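Side-chain contacts in tyrosinase (Aspergillus oryzae, PDB 6JU8), which probably catalyses the copper-dependent oxidation of L-tyrosine and L-dopa to L-dopaquinone with molecular oxygen: residues G94-N99 with P104-V109; G69-P74 with P370-H375; A36-I41 with G188-K193; A136-E141 with L182-P187. The protein carries 1 engineered substitution. All coordinates share one frame; numbering follows the deposited sequence.

Contact 1: G94-N99 with P104-V109. Engineered in segment 94-99: Ala96 (natural residue Cys). With CU (copper (II) ion), chain C.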
loop_
_atom_site.group_PDB
_atom_site.type_symbol
_atom_site.label_atom_id
_atom_site.label_comp_id
_atom_site.label_asym_id
_atom_site.label_seq_id
_atom_site.Cartn_x
_atom_site.Cartn_y
_atom_site.Cartn_z
ATOM N N GLY A 94 27.173 -6.302 8.441
ATOM C CA GLY A 94 27.516 -4.931 8.135
ATOM C C GLY A 94 28.345 -4.295 9.238
ATOM O O GLY A 94 28.779 -4.939 10.203
ATOM N N PHE A 95 28.570 -2.980 9.061
ATOM C CA PHE A 95 29.346 -2.252 10.064
ATOM C C PHE A 95 28.521 -1.985 11.310
ATOM O O PHE A 95 29.083 -1.609 12.336
ATOM C CB PHE A 95 29.830 -0.911 9.515
ATOM C CG PHE A 95 30.860 -1.050 8.417
ATOM C CD1 PHE A 95 32.154 -1.401 8.758
ATOM C CD2 PHE A 95 30.581 -0.790 7.083
ATOM C CE1 PHE A 95 33.135 -1.514 7.785
ATOM C CE2 PHE A 95 31.545 -0.920 6.086
ATOM C CZ PHE A 95 32.841 -1.247 6.464
ATOM N N ALA A 96 27.198 -2.045 11.198
ATOM C CA ALA A 96 26.337 -1.652 12.295
ATOM C C ALA A 96 26.641 -2.480 13.539
ATOM O O ALA A 96 26.894 -3.687 13.446
ATOM C CB ALA A 96 24.878 -1.838 11.907
ATOM N N VAL A 97 26.585 -1.806 14.679
ATOM C CA VAL A 97 26.737 -2.496 15.957
ATOM C C VAL A 97 25.370 -2.869 16.518
ATOM O O VAL A 97 24.552 -1.991 16.795
ATOM C CB VAL A 97 27.460 -1.629 17.005
ATOM C CG1 VAL A 97 27.427 -2.343 18.349
ATOM C CG2 VAL A 97 28.893 -1.359 16.568
ATOM N N HIS A 98 25.136 -4.166 16.663
ATOM C CA HIS A 98 23.978 -4.719 17.357
ATOM C C HIS A 98 24.456 -5.654 18.455
ATOM O O HIS A 98 25.509 -6.298 18.305
ATOM C CB HIS A 98 23.042 -5.440 16.365
ATOM C CG HIS A 98 22.512 -4.479 15.341
ATOM N ND1 HIS A 98 22.891 -4.558 14.015
ATOM C CD2 HIS A 98 21.674 -3.417 15.421
ATOM C CE1 HIS A 98 22.277 -3.615 13.334
ATOM N NE2 HIS A 98 21.546 -2.875 14.154
ATOM N N ASN A 99 23.703 -5.714 19.537
ATOM C CA ASN A 99 24.019 -6.600 20.669
ATOM C C ASN A 99 25.396 -6.269 21.231
ATOM O O ASN A 99 26.149 -7.160 21.634
ATOM C CB ASN A 99 23.949 -8.083 20.294
ATOM C CG ASN A 99 23.853 -8.976 21.511
ATOM O OD1 ASN A 99 23.093 -8.712 22.445
ATOM N ND2 ASN A 99 24.644 -10.054 21.546
ATOM N N PRO A 104 24.078 2.328 20.835
ATOM C CA PRO A 104 23.559 3.705 20.683
ATOM C C PRO A 104 24.561 4.647 20.057
ATOM O O PRO A 104 24.163 5.591 19.352
ATOM C CB PRO A 104 23.262 4.127 22.135
ATOM C CG PRO A 104 23.099 2.822 22.872
ATOM C CD PRO A 104 24.131 1.898 22.253
ATOM N N THR A 105 25.866 4.459 20.341
ATOM C CA THR A 105 26.820 5.467 19.850
ATOM C C THR A 105 27.174 5.238 18.397
ATOM O O THR A 105 27.312 6.202 17.617
ATOM C CB THR A 105 28.070 5.505 20.750
ATOM O OG1 THR A 105 28.500 4.150 20.910
ATOM C CG2 THR A 105 27.706 6.095 22.111
ATOM N N TRP A 106 27.275 3.970 17.980
ATOM C CA TRP A 106 27.461 3.733 16.531
ATOM C C TRP A 106 26.325 4.380 15.768
ATOM O O TRP A 106 26.524 5.081 14.761
ATOM C CB TRP A 106 27.559 2.208 16.258
ATOM C CG TRP A 106 27.929 1.976 14.816
ATOM C CD1 TRP A 106 29.203 1.831 14.337
ATOM C CD2 TRP A 106 27.057 1.881 13.696
ATOM N NE1 TRP A 106 29.188 1.650 12.963
ATOM C CE2 TRP A 106 27.871 1.684 12.558
ATOM C CE3 TRP A 106 25.661 1.963 13.535
ATOM C CZ2 TRP A 106 27.336 1.558 11.273
ATOM C CZ3 TRP A 106 25.138 1.829 12.261
ATOM C CH2 TRP A 106 25.969 1.633 11.136
ATOM N N HIS A 107 25.077 4.155 16.221
ATOM C CA HIS A 107 23.942 4.708 15.485
ATOM C C HIS A 107 23.850 6.213 15.616
ATOM O O HIS A 107 23.363 6.860 14.665
ATOM C CB HIS A 107 22.641 4.019 15.929
ATOM C CG HIS A 107 22.534 2.623 15.416
ATOM N ND1 HIS A 107 23.078 1.511 16.049
ATOM C CD2 HIS A 107 21.962 2.130 14.293
ATOM C CE1 HIS A 107 22.818 0.414 15.336
ATOM N NE2 HIS A 107 22.149 0.763 14.253
ATOM N N ARG A 108 24.337 6.820 16.697
ATOM C CA ARG A 108 24.358 8.273 16.810
ATOM C C ARG A 108 25.169 8.849 15.662
ATOM O O ARG A 108 24.751 9.828 15.020
ATOM C CB ARG A 108 24.934 8.686 18.171
ATOM C CG ARG A 108 25.105 10.213 18.296
ATOM C CD ARG A 108 25.283 10.650 19.752
ATOM N NE ARG A 108 24.035 10.530 20.493
ATOM C CZ ARG A 108 23.887 10.620 21.800
ATOM N NH1 ARG A 108 24.903 10.866 22.622
ATOM N NH2 ARG A 108 22.669 10.460 22.323
ATOM N N VAL A 109 26.346 8.259 15.395
ATOM C CA VAL A 109 27.180 8.760 14.295
ATOM C C VAL A 109 26.517 8.487 12.958
ATOM O O VAL A 109 26.532 9.341 12.049
ATOM C CB VAL A 109 28.589 8.140 14.358
ATOM C CG1 VAL A 109 29.461 8.695 13.222
ATOM C CG2 VAL A 109 29.307 8.399 15.682
HETATM CU CU CU C . 21.511 -0.852 13.269
HETATM O O HOH W 1 19.589 -0.930 13.389
#

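Contact 2: G69-P74 with P370-H375. With CU (copper (II) ion), chain C.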
loop_
_atom_site.group_PDB
_atom_site.type_symbol
_atom_site.label_atom_id
_atom_site.label_comp_id
_atom_site.label_asym_id
_atom_site.label_seq_id
_atom_site.Cartn_x
_atom_site.Cartn_y
_atom_site.Cartn_z
ATOM N N GLY A 69 23.737 0.931 2.735
ATOM C CA GLY A 69 24.569 -0.258 2.685
ATOM C C GLY A 69 25.587 -0.304 3.796
ATOM O O GLY A 69 26.089 -1.382 4.123
ATOM N N ILE A 70 25.904 0.821 4.435
ATOM C CA ILE A 70 26.838 0.766 5.574
ATOM C C ILE A 70 26.328 -0.169 6.635
ATOM O O ILE A 70 27.100 -0.887 7.283
ATOM C CB ILE A 70 27.024 2.195 6.146
ATOM C CG1 ILE A 70 27.806 3.087 5.171
ATOM C CG2 ILE A 70 27.704 2.133 7.501
ATOM C CD1 ILE A 70 27.760 4.560 5.488
ATOM N N HIS A 71 25.020 -0.138 6.869
ATOM C CA HIS A 71 24.413 -0.835 8.002
ATOM C C HIS A 71 24.522 -2.352 7.860
ATOM O O HIS A 71 24.764 -3.036 8.843
ATOM C CB HIS A 71 22.952 -0.411 8.079
ATOM C CG HIS A 71 22.188 -0.892 9.260
ATOM N ND1 HIS A 71 21.281 -1.933 9.129
ATOM C CD2 HIS A 71 22.172 -0.528 10.555
ATOM C CE1 HIS A 71 20.737 -2.151 10.331
ATOM N NE2 HIS A 71 21.252 -1.321 11.208
ATOM N N GLY A 72 24.298 -2.903 6.664
ATOM C CA GLY A 72 24.118 -4.325 6.455
ATOM C C GLY A 72 24.488 -4.764 5.058
ATOM O O GLY A 72 25.581 -4.488 4.566
ATOM N N ALA A 73 23.580 -5.511 4.436
ATOM C CA ALA A 73 23.798 -6.011 3.083
ATOM C C ALA A 73 23.905 -4.832 2.128
ATOM O O ALA A 73 23.218 -3.816 2.344
ATOM C CB ALA A 73 22.661 -6.946 2.677
ATOM N N PRO A 74 24.674 -4.906 1.050
ATOM C CA PRO A 74 25.357 -6.104 0.555
ATOM C C PRO A 74 26.729 -6.399 1.144
ATOM O O PRO A 74 27.473 -7.240 0.609
ATOM C CB PRO A 74 25.507 -5.797 -0.957
ATOM C CG PRO A 74 25.645 -4.296 -0.993
ATOM C CD PRO A 74 24.712 -3.782 0.069
ATOM N N PRO A 370 13.280 4.255 4.146
ATOM C CA PRO A 370 13.563 5.597 4.686
ATOM C C PRO A 370 13.094 5.825 6.112
ATOM O O PRO A 370 13.632 6.716 6.790
ATOM C CB PRO A 370 12.808 6.517 3.695
ATOM C CG PRO A 370 12.888 5.747 2.395
ATOM C CD PRO A 370 12.618 4.310 2.796
ATOM N N ILE A 371 12.086 5.097 6.616
ATOM C CA ILE A 371 11.712 5.269 8.016
ATOM C C ILE A 371 12.812 4.820 8.980
ATOM O O ILE A 371 12.814 5.236 10.147
ATOM C CB ILE A 371 10.388 4.558 8.355
ATOM C CG1 ILE A 371 9.755 5.183 9.606
ATOM C CG2 ILE A 371 10.571 3.052 8.459
ATOM C CD1 ILE A 371 8.411 4.601 9.986
ATOM N N PHE A 372 13.731 3.963 8.542
ATOM C CA PHE A 372 14.853 3.516 9.362
ATOM C C PHE A 372 15.483 4.698 10.091
ATOM O O PHE A 372 15.764 4.665 11.296
ATOM C CB PHE A 372 15.907 2.834 8.477
ATOM C CG PHE A 372 17.172 2.475 9.217
ATOM C CD1 PHE A 372 18.205 3.400 9.322
ATOM C CD2 PHE A 372 17.312 1.215 9.796
ATOM C CE1 PHE A 372 19.362 3.068 10.020
ATOM C CE2 PHE A 372 18.457 0.869 10.470
ATOM C CZ PHE A 372 19.479 1.808 10.564
ATOM N N TRP A 373 15.770 5.760 9.350
ATOM C CA TRP A 373 16.545 6.874 9.874
ATOM C C TRP A 373 15.740 7.692 10.869
ATOM O O TRP A 373 16.291 8.264 11.799
ATOM C CB TRP A 373 16.968 7.738 8.679
ATOM C CG TRP A 373 17.610 6.939 7.578
ATOM C CD1 TRP A 373 16.993 6.416 6.468
ATOM C CD2 TRP A 373 19.000 6.586 7.462
ATOM N NE1 TRP A 373 17.908 5.746 5.684
ATOM C CE2 TRP A 373 19.151 5.849 6.274
ATOM C CE3 TRP A 373 20.142 6.827 8.256
ATOM C CZ2 TRP A 373 20.385 5.356 5.856
ATOM C CZ3 TRP A 373 21.371 6.330 7.839
ATOM C CH2 TRP A 373 21.490 5.591 6.638
ATOM N N LEU A 374 14.429 7.749 10.644
ATOM C CA LEU A 374 13.522 8.470 11.555
ATOM C C LEU A 374 13.340 7.722 12.860
ATOM O O LEU A 374 13.331 8.329 13.937
ATOM C CB LEU A 374 12.183 8.676 10.846
ATOM C CG LEU A 374 12.223 9.339 9.472
ATOM C CD1 LEU A 374 10.809 9.451 8.914
ATOM C CD2 LEU A 374 12.911 10.700 9.487
ATOM N N HIS A 375 13.263 6.401 12.753
ATOM C CA HIS A 375 13.302 5.540 13.944
ATOM C C HIS A 375 14.597 5.755 14.712
ATOM O O HIS A 375 14.603 5.993 15.933
ATOM C CB HIS A 375 13.161 4.083 13.488
ATOM C CG HIS A 375 13.211 3.079 14.587
ATOM N ND1 HIS A 375 12.548 3.237 15.783
ATOM C CD2 HIS A 375 13.819 1.853 14.610
ATOM C CE1 HIS A 375 12.777 2.149 16.514
ATOM N NE2 HIS A 375 13.543 1.292 15.842
HETATM CU CU CU C . 21.511 -0.852 13.269
HETATM O O HOH W 1 19.589 -0.930 13.389
#

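Contact 3: A36-I41 with G188-K193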
loop_
_atom_site.group_PDB
_atom_site.type_symbol
_atom_site.label_atom_id
_atom_site.label_comp_id
_atom_site.label_asym_id
_atom_site.label_seq_id
_atom_site.Cartn_x
_atom_site.Cartn_y
_atom_site.Cartn_z
ATOM N N ALA A 36 -0.488 25.587 8.732
ATOM C CA ALA A 36 -0.773 26.994 9.007
ATOM C C ALA A 36 -0.231 27.890 7.898
ATOM O O ALA A 36 0.472 28.858 8.198
ATOM C CB ALA A 36 -0.190 27.402 10.352
ATOM N N GLY A 37 -0.569 27.545 6.662
ATOM C CA GLY A 37 0.029 28.176 5.492
ATOM C C GLY A 37 0.979 27.240 4.763
ATOM O O GLY A 37 1.361 26.164 5.253
ATOM N N SER A 38 1.396 27.637 3.561
ATOM C CA SER A 38 2.390 26.849 2.825
ATOM C C SER A 38 3.842 27.195 3.152
ATOM O O SER A 38 4.640 27.595 2.287
ATOM C CB SER A 38 2.172 27.003 1.315
ATOM O OG SER A 38 0.803 26.834 0.986
ATOM N N ASN A 39 4.190 27.023 4.431
ATOM C CA ASN A 39 5.511 27.269 4.990
ATOM C C ASN A 39 6.430 26.084 4.707
ATOM O O ASN A 39 6.910 25.507 5.677
ATOM C CB ASN A 39 5.383 27.511 6.510
ATOM C CG ASN A 39 4.564 28.756 6.795
ATOM O OD1 ASN A 39 5.029 29.865 6.496
ATOM N ND2 ASN A 39 3.363 28.616 7.343
ATOM N N ARG A 40 6.598 25.780 3.422
ATOM C CA ARG A 40 7.090 24.487 2.986
ATOM C C ARG A 40 8.539 24.532 2.548
ATOM O O ARG A 40 8.960 23.616 1.829
ATOM C CB ARG A 40 6.257 23.971 1.805
ATOM C CG ARG A 40 4.874 23.483 2.159
ATOM C CD ARG A 40 4.092 23.019 0.927
ATOM N NE ARG A 40 2.708 22.740 1.305
ATOM C CZ ARG A 40 2.161 21.540 1.385
ATOM N NH1 ARG A 40 2.847 20.435 1.101
ATOM N NH2 ARG A 40 0.889 21.438 1.745
ATOM N N ILE A 41 9.337 25.531 2.991
ATOM C CA ILE A 41 10.711 25.500 2.458
ATOM C C ILE A 41 11.457 24.294 3.005
ATOM O O ILE A 41 12.075 23.579 2.209
ATOM C CB ILE A 41 11.494 26.788 2.741
ATOM C CG1 ILE A 41 10.929 28.000 2.014
ATOM C CG2 ILE A 41 12.972 26.596 2.402
ATOM C CD1 ILE A 41 11.532 29.330 2.421
ATOM N N GLY A 188 4.233 30.876 -4.997
ATOM C CA GLY A 188 2.830 30.602 -5.255
ATOM C C GLY A 188 2.648 29.295 -6.006
ATOM O O GLY A 188 1.561 28.726 -6.005
ATOM N N LYS A 189 3.683 28.818 -6.691
ATOM C CA LYS A 189 3.514 27.595 -7.462
ATOM C C LYS A 189 3.970 26.391 -6.638
ATOM O O LYS A 189 4.964 26.472 -5.914
ATOM C CB LYS A 189 4.320 27.612 -8.756
ATOM N N GLN A 190 3.251 25.283 -6.788
ATOM C CA GLN A 190 3.605 24.063 -6.064
ATOM C C GLN A 190 3.533 22.865 -7.004
ATOM O O GLN A 190 2.795 22.934 -7.987
ATOM C CB GLN A 190 2.642 23.850 -4.897
ATOM C CG GLN A 190 2.808 24.885 -3.779
ATOM C CD GLN A 190 2.141 24.382 -2.507
ATOM O OE1 GLN A 190 1.827 23.192 -2.408
ATOM N NE2 GLN A 190 1.920 25.276 -1.566
ATOM N N LEU A 191 4.295 21.825 -6.698
ATOM C CA LEU A 191 4.255 20.602 -7.504
ATOM C C LEU A 191 4.061 19.376 -6.625
ATOM O O LEU A 191 4.662 19.332 -5.554
ATOM C CB LEU A 191 5.556 20.424 -8.287
ATOM C CG LEU A 191 5.824 21.394 -9.431
ATOM C CD1 LEU A 191 7.274 21.256 -9.875
ATOM C CD2 LEU A 191 4.863 21.158 -10.588
ATOM N N SER A 192 3.296 18.384 -7.049
ATOM C CA SER A 192 3.246 17.089 -6.361
ATOM C C SER A 192 4.295 16.146 -6.940
ATOM O O SER A 192 4.343 15.975 -8.166
ATOM C CB SER A 192 1.839 16.507 -6.586
ATOM O OG SER A 192 1.693 15.255 -5.971
ATOM N N LYS A 193 5.120 15.559 -6.073
ATOM C CA LYS A 193 6.216 14.704 -6.502
ATOM C C LYS A 193 6.178 13.401 -5.729
ATOM O O LYS A 193 5.690 13.355 -4.601
ATOM C CB LYS A 193 7.578 15.389 -6.322
ATOM C CG LYS A 193 7.730 16.642 -7.185
ATOM C CD LYS A 193 9.195 17.091 -7.161
ATOM C CE LYS A 193 9.387 18.265 -8.112
ATOM N NZ LYS A 193 10.779 18.783 -8.018
#

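Contact 4: A136-E141 with L182-P187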
loop_
_atom_site.group_PDB
_atom_site.type_symbol
_atom_site.label_atom_id
_atom_site.label_comp_id
_atom_site.label_asym_id
_atom_site.label_seq_id
_atom_site.Cartn_x
_atom_site.Cartn_y
_atom_site.Cartn_z
ATOM N N ALA A 136 19.041 33.940 0.732
ATOM C CA ALA A 136 19.248 34.053 2.181
ATOM C C ALA A 136 18.134 33.343 2.943
ATOM O O ALA A 136 18.406 32.640 3.916
ATOM C CB ALA A 136 19.373 35.501 2.622
ATOM N N ASP A 137 16.884 33.518 2.525
ATOM C CA ASP A 137 15.760 32.848 3.167
ATOM C C ASP A 137 15.869 31.321 3.072
ATOM O O ASP A 137 15.685 30.640 4.081
ATOM C CB ASP A 137 14.423 33.256 2.551
ATOM C CG ASP A 137 13.921 34.632 2.920
ATOM O OD1 ASP A 137 14.434 35.233 3.886
ATOM O OD2 ASP A 137 12.989 35.113 2.225
ATOM N N TRP A 138 16.158 30.785 1.883
ATOM C CA TRP A 138 16.293 29.334 1.715
ATOM C C TRP A 138 17.488 28.782 2.477
ATOM O O TRP A 138 17.444 27.718 3.114
ATOM C CB TRP A 138 16.348 28.957 0.221
ATOM C CG TRP A 138 14.969 28.944 -0.386
ATOM C CD1 TRP A 138 14.202 30.050 -0.633
ATOM C CD2 TRP A 138 14.179 27.826 -0.809
ATOM N NE1 TRP A 138 12.995 29.688 -1.186
ATOM C CE2 TRP A 138 12.949 28.325 -1.305
ATOM C CE3 TRP A 138 14.374 26.443 -0.828
ATOM C CZ2 TRP A 138 11.938 27.507 -1.802
ATOM C CZ3 TRP A 138 13.368 25.629 -1.321
ATOM C CH2 TRP A 138 12.156 26.154 -1.808
ATOM N N GLU A 139 18.590 29.529 2.443
ATOM C CA GLU A 139 19.787 29.116 3.173
ATOM C C GLU A 139 19.519 29.093 4.675
ATOM O O GLU A 139 19.947 28.151 5.349
ATOM C CB GLU A 139 20.975 30.032 2.831
ATOM C CG GLU A 139 21.523 29.839 1.416
ATOM C CD GLU A 139 22.528 30.910 1.048
ATOM O OE1 GLU A 139 22.932 31.644 1.980
ATOM O OE2 GLU A 139 22.914 31.047 -0.137
ATOM N N ASN A 140 18.830 30.110 5.187
ATOM C CA ASN A 140 18.454 30.170 6.585
ATOM C C ASN A 140 17.667 28.931 6.999
ATOM O O ASN A 140 17.866 28.353 8.068
ATOM C CB ASN A 140 17.590 31.411 6.845
ATOM C CG ASN A 140 17.196 31.471 8.311
ATOM O OD1 ASN A 140 18.035 31.821 9.147
ATOM N ND2 ASN A 140 15.950 31.127 8.625
ATOM N N GLU A 141 16.725 28.526 6.134
ATOM C CA GLU A 141 15.929 27.335 6.464
ATOM C C GLU A 141 16.765 26.066 6.416
ATOM O O GLU A 141 16.621 25.197 7.282
ATOM C CB GLU A 141 14.735 27.237 5.523
ATOM C CG GLU A 141 13.729 28.352 5.707
ATOM C CD GLU A 141 12.769 28.186 6.852
ATOM O OE1 GLU A 141 12.661 27.101 7.460
ATOM O OE2 GLU A 141 12.069 29.168 7.161
ATOM N N LEU A 182 7.325 23.314 -3.006
ATOM C CA LEU A 182 7.414 24.636 -3.604
ATOM C C LEU A 182 8.306 24.627 -4.835
ATOM O O LEU A 182 9.305 23.924 -4.871
ATOM C CB LEU A 182 8.017 25.647 -2.610
ATOM C CG LEU A 182 7.318 25.784 -1.261
ATOM C CD1 LEU A 182 7.904 26.929 -0.454
ATOM C CD2 LEU A 182 5.809 26.007 -1.454
ATOM N N VAL A 183 7.963 25.481 -5.781
ATOM C CA VAL A 183 8.865 25.809 -6.876
ATOM C C VAL A 183 9.629 27.096 -6.588
ATOM O O VAL A 183 9.050 28.191 -6.609
ATOM C CB VAL A 183 8.066 25.917 -8.185
ATOM C CG1 VAL A 183 9.006 26.170 -9.343
ATOM C CG2 VAL A 183 7.234 24.646 -8.386
ATOM N N PRO A 184 10.924 27.034 -6.302
ATOM C CA PRO A 184 11.683 28.266 -6.067
ATOM C C PRO A 184 11.748 29.097 -7.335
ATOM O O PRO A 184 11.863 28.633 -8.469
ATOM C CB PRO A 184 13.081 27.769 -5.700
ATOM C CG PRO A 184 12.913 26.321 -5.363
ATOM C CD PRO A 184 11.770 25.829 -6.206
ATOM N N GLY A 185 11.667 30.420 -7.233
ATOM C CA GLY A 185 11.641 31.136 -8.505
ATOM C C GLY A 185 10.230 31.289 -9.040
ATOM O O GLY A 185 10.058 32.072 -9.979
ATOM N N GLN A 186 9.243 30.595 -8.471
ATOM C CA GLN A 186 7.841 30.852 -8.804
ATOM C C GLN A 186 6.969 30.939 -7.557
ATOM O O GLN A 186 6.175 30.043 -7.247
ATOM C CB GLN A 186 7.323 29.764 -9.753
ATOM C CG GLN A 186 8.109 29.656 -11.048
ATOM C CD GLN A 186 7.458 28.783 -12.102
ATOM O OE1 GLN A 186 8.051 27.811 -12.576
ATOM N NE2 GLN A 186 6.234 29.106 -12.504
ATOM N N PRO A 187 7.085 32.021 -6.773
ATOM C CA PRO A 187 6.355 32.016 -5.487
ATOM C C PRO A 187 4.871 31.787 -5.730
ATOM O O PRO A 187 4.287 32.429 -6.602
#

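Contact 1: G94-N99 with P104-V109
His107 NE2 and His98 NE2 grip one copper ion from the two segments, the bond from His107 NE2 to copper being 2.0 Å and that from His98 NE2 to copper 2.2 Å. A water and His71 complete the coordination, in the common central domain of tyrosinase. The two imidazoles cross at about a right angle as side chains, their ring planes inclined at 49°, neither stacked nor edge-to-face. His107 sends CG to the side of its backbone N (chi1 -73°), and a hydrogen bond from its ND1 to Phe103 O fixes the rotation of the ring about its axis. In the plane of that ring, at its edge, lies Val97 O, 3.3 Å from His107 CE1; this carbonyl is buried here and has no polar partner in the model. One residue earlier on helix 103-129, Trp106 turns one indole face to the loop: the CA of Ala96, an engineered residue (Cys in nature), sits 3.4 Å from the centroid of the Trp106 six-membered ring and 9° off its normal, a CH-pi contact. Val97 CG2 packs 3.8 Å from Trp106 CB. Trp106 NE1 gives its hydrogen bond to Arg409 O, while Phe95 O, 3.3 Å from Trp106 NE1, lies off toward the rim at too poor an angle for one. Buried Val97 O, set against a C-H of a metal-bound imidazole, would probably be stabilised electrostatically by the polarising copper.

Contact 2: G69-P74 with P370-H375
His71 meets Phe372 in the buried interior, where the loop after helix 64-69 faces helix 371-389. Its CB leaves the backbone toward that helix, with CG anti to the backbone N (chi1 -173°). At CG the ring begins to feel its neighbour, Phe372 CZ lying 4.0 Å from His71 CG. On one branch, CD2 comes within 3.6 Å of Phe372 CZ, which stands over the imidazole face but displaced toward its rim. On the other branch, ND1 is satisfied by a hydrogen bond outside the two segments, and beyond it CE1 approaches Phe372 CE2 at 3.8 Å. The tip, NE2, has Phe372 CE2 at 3.6 Å and binds copper, with His71 NE2 and the metal 2.1 Å apart. The phenyl therefore presents an edge, CE2 and CZ, to the histidine face in a T-shaped (edge-to-face) pair with planes at 70°. Phe372 also meets the ring of His376, a ligand of the second copper, so it lies between ligands of the two halves of this type-3 dicopper centre. Held by copper at NE2 and by a hydrogen bond at ND1, with an aromatic edge over one face, the His71 imidazole has little freedom to turn, consistent with a preorganised ligand.

Contact 3: A36-I41 with G188-K193
Gln190 is the residue through which segment 188-193 meets Ser38 and Arg40. The chain arrives at it by way of Gly188, whose positive phi (104°) turns the backbone, and Lys189, which bonds through its backbone to Val183. Gln190, on strand 190-194, stretches outward, its chain extended beyond CG, so that the amide reaches the loop before helix 41-55. Its two amide ends part company there. NE2 lies 3.2 Å from Ser38 OG and 3.4 Å from Ser38 CB, the serine being the centre of an inverse gamma turn. OE1 stands over one face of the Arg40 guanidinium, displaced toward its rim, with Gln190 OE1 and Arg40 NE 3.8 Å apart. The amide and guanidinium planes are 50° apart and the two side chains cross at about a right angle. Arg40 NE, buried by this overlap, has no polar partner in the model; the charge is instead engaged at NH1, which bonds to Lys180 O, and Arg40 itself occupies the N-cap position of helix 41-55. Further on, Leu191 pairs by backbone with Val181, and Lys193 pairs with Val179 while its NZ forms a salt bridge with Glu48 of helix 41-55. The arrangement is that of a two-stranded antiparallel beta-hairpin, 178-182 with 190-194, lying against the N-terminal part of a helix at the protein surface.

Contact 4: A136-E141 with L182-P187
Trp138 and Pro184 bring helix 135-144 against the loop of a beta-hairpin, whose strands 178-182 and 190-194 are joined through a type II beta turn from Val183 to Gln186. As side chains, Trp138 and Pro184 cross at about a right angle. Pro184 comes over one face of the tryptophan, not above its middle but toward the outer rim of the benzene half: Pro184 CG is 4.1 Å from the centroid of the six-membered ring and 30° off its normal, an off-centre CH-pi contact. Pro184 CB also lies over this face, 4.1 Å from Trp138 CZ2. Leu182 arrives by another route, its CB at the indole edge near the ring plane and 4.2 Å from Trp138 CH2, so that one ring atom is shared between a face partner and an edge partner. CG of Trp138 sits beside its backbone N, chi1 -80°, a setting that sends the six-membered ring out from the helix toward the hairpin. Pro184 is the second residue of the turn; Gly185 follows with a positive phi, and Gln186 N bonds to Val183 O at 3.0 Å. Ile41 and Leu45 of helix 41-55, with Phe125 and Ile126 of helix 103-129, also pack on the indole, and Pro184 touches Phe125 too. The closest approach of the whole contact is Pro184 CG to Trp138 CH2, at 3.6 Å.

The four contacts fall into two pairs. Contacts 1 and 2, with centres 11 Å apart, share one copper and its water; they are also joined by a probable hydrogen bond between Phe95 N and Ile70 O of 3.1 Å, and contact 1 is nested within the chain loop that contact 2 closes. Contacts 3 and 4, again 11 Å apart between centres, share the hairpin and meet where Ile41 CG2 packs 3.5 Å from Trp138 CE3. This second pair lies far from the metal: contact 1 is about 36 Å from each of contacts 3 and 4 between centres, on the opposite side of the chain's centre. Contacts 2 and 3 interleave along the sequence, their nearest atoms about 13 Å apart.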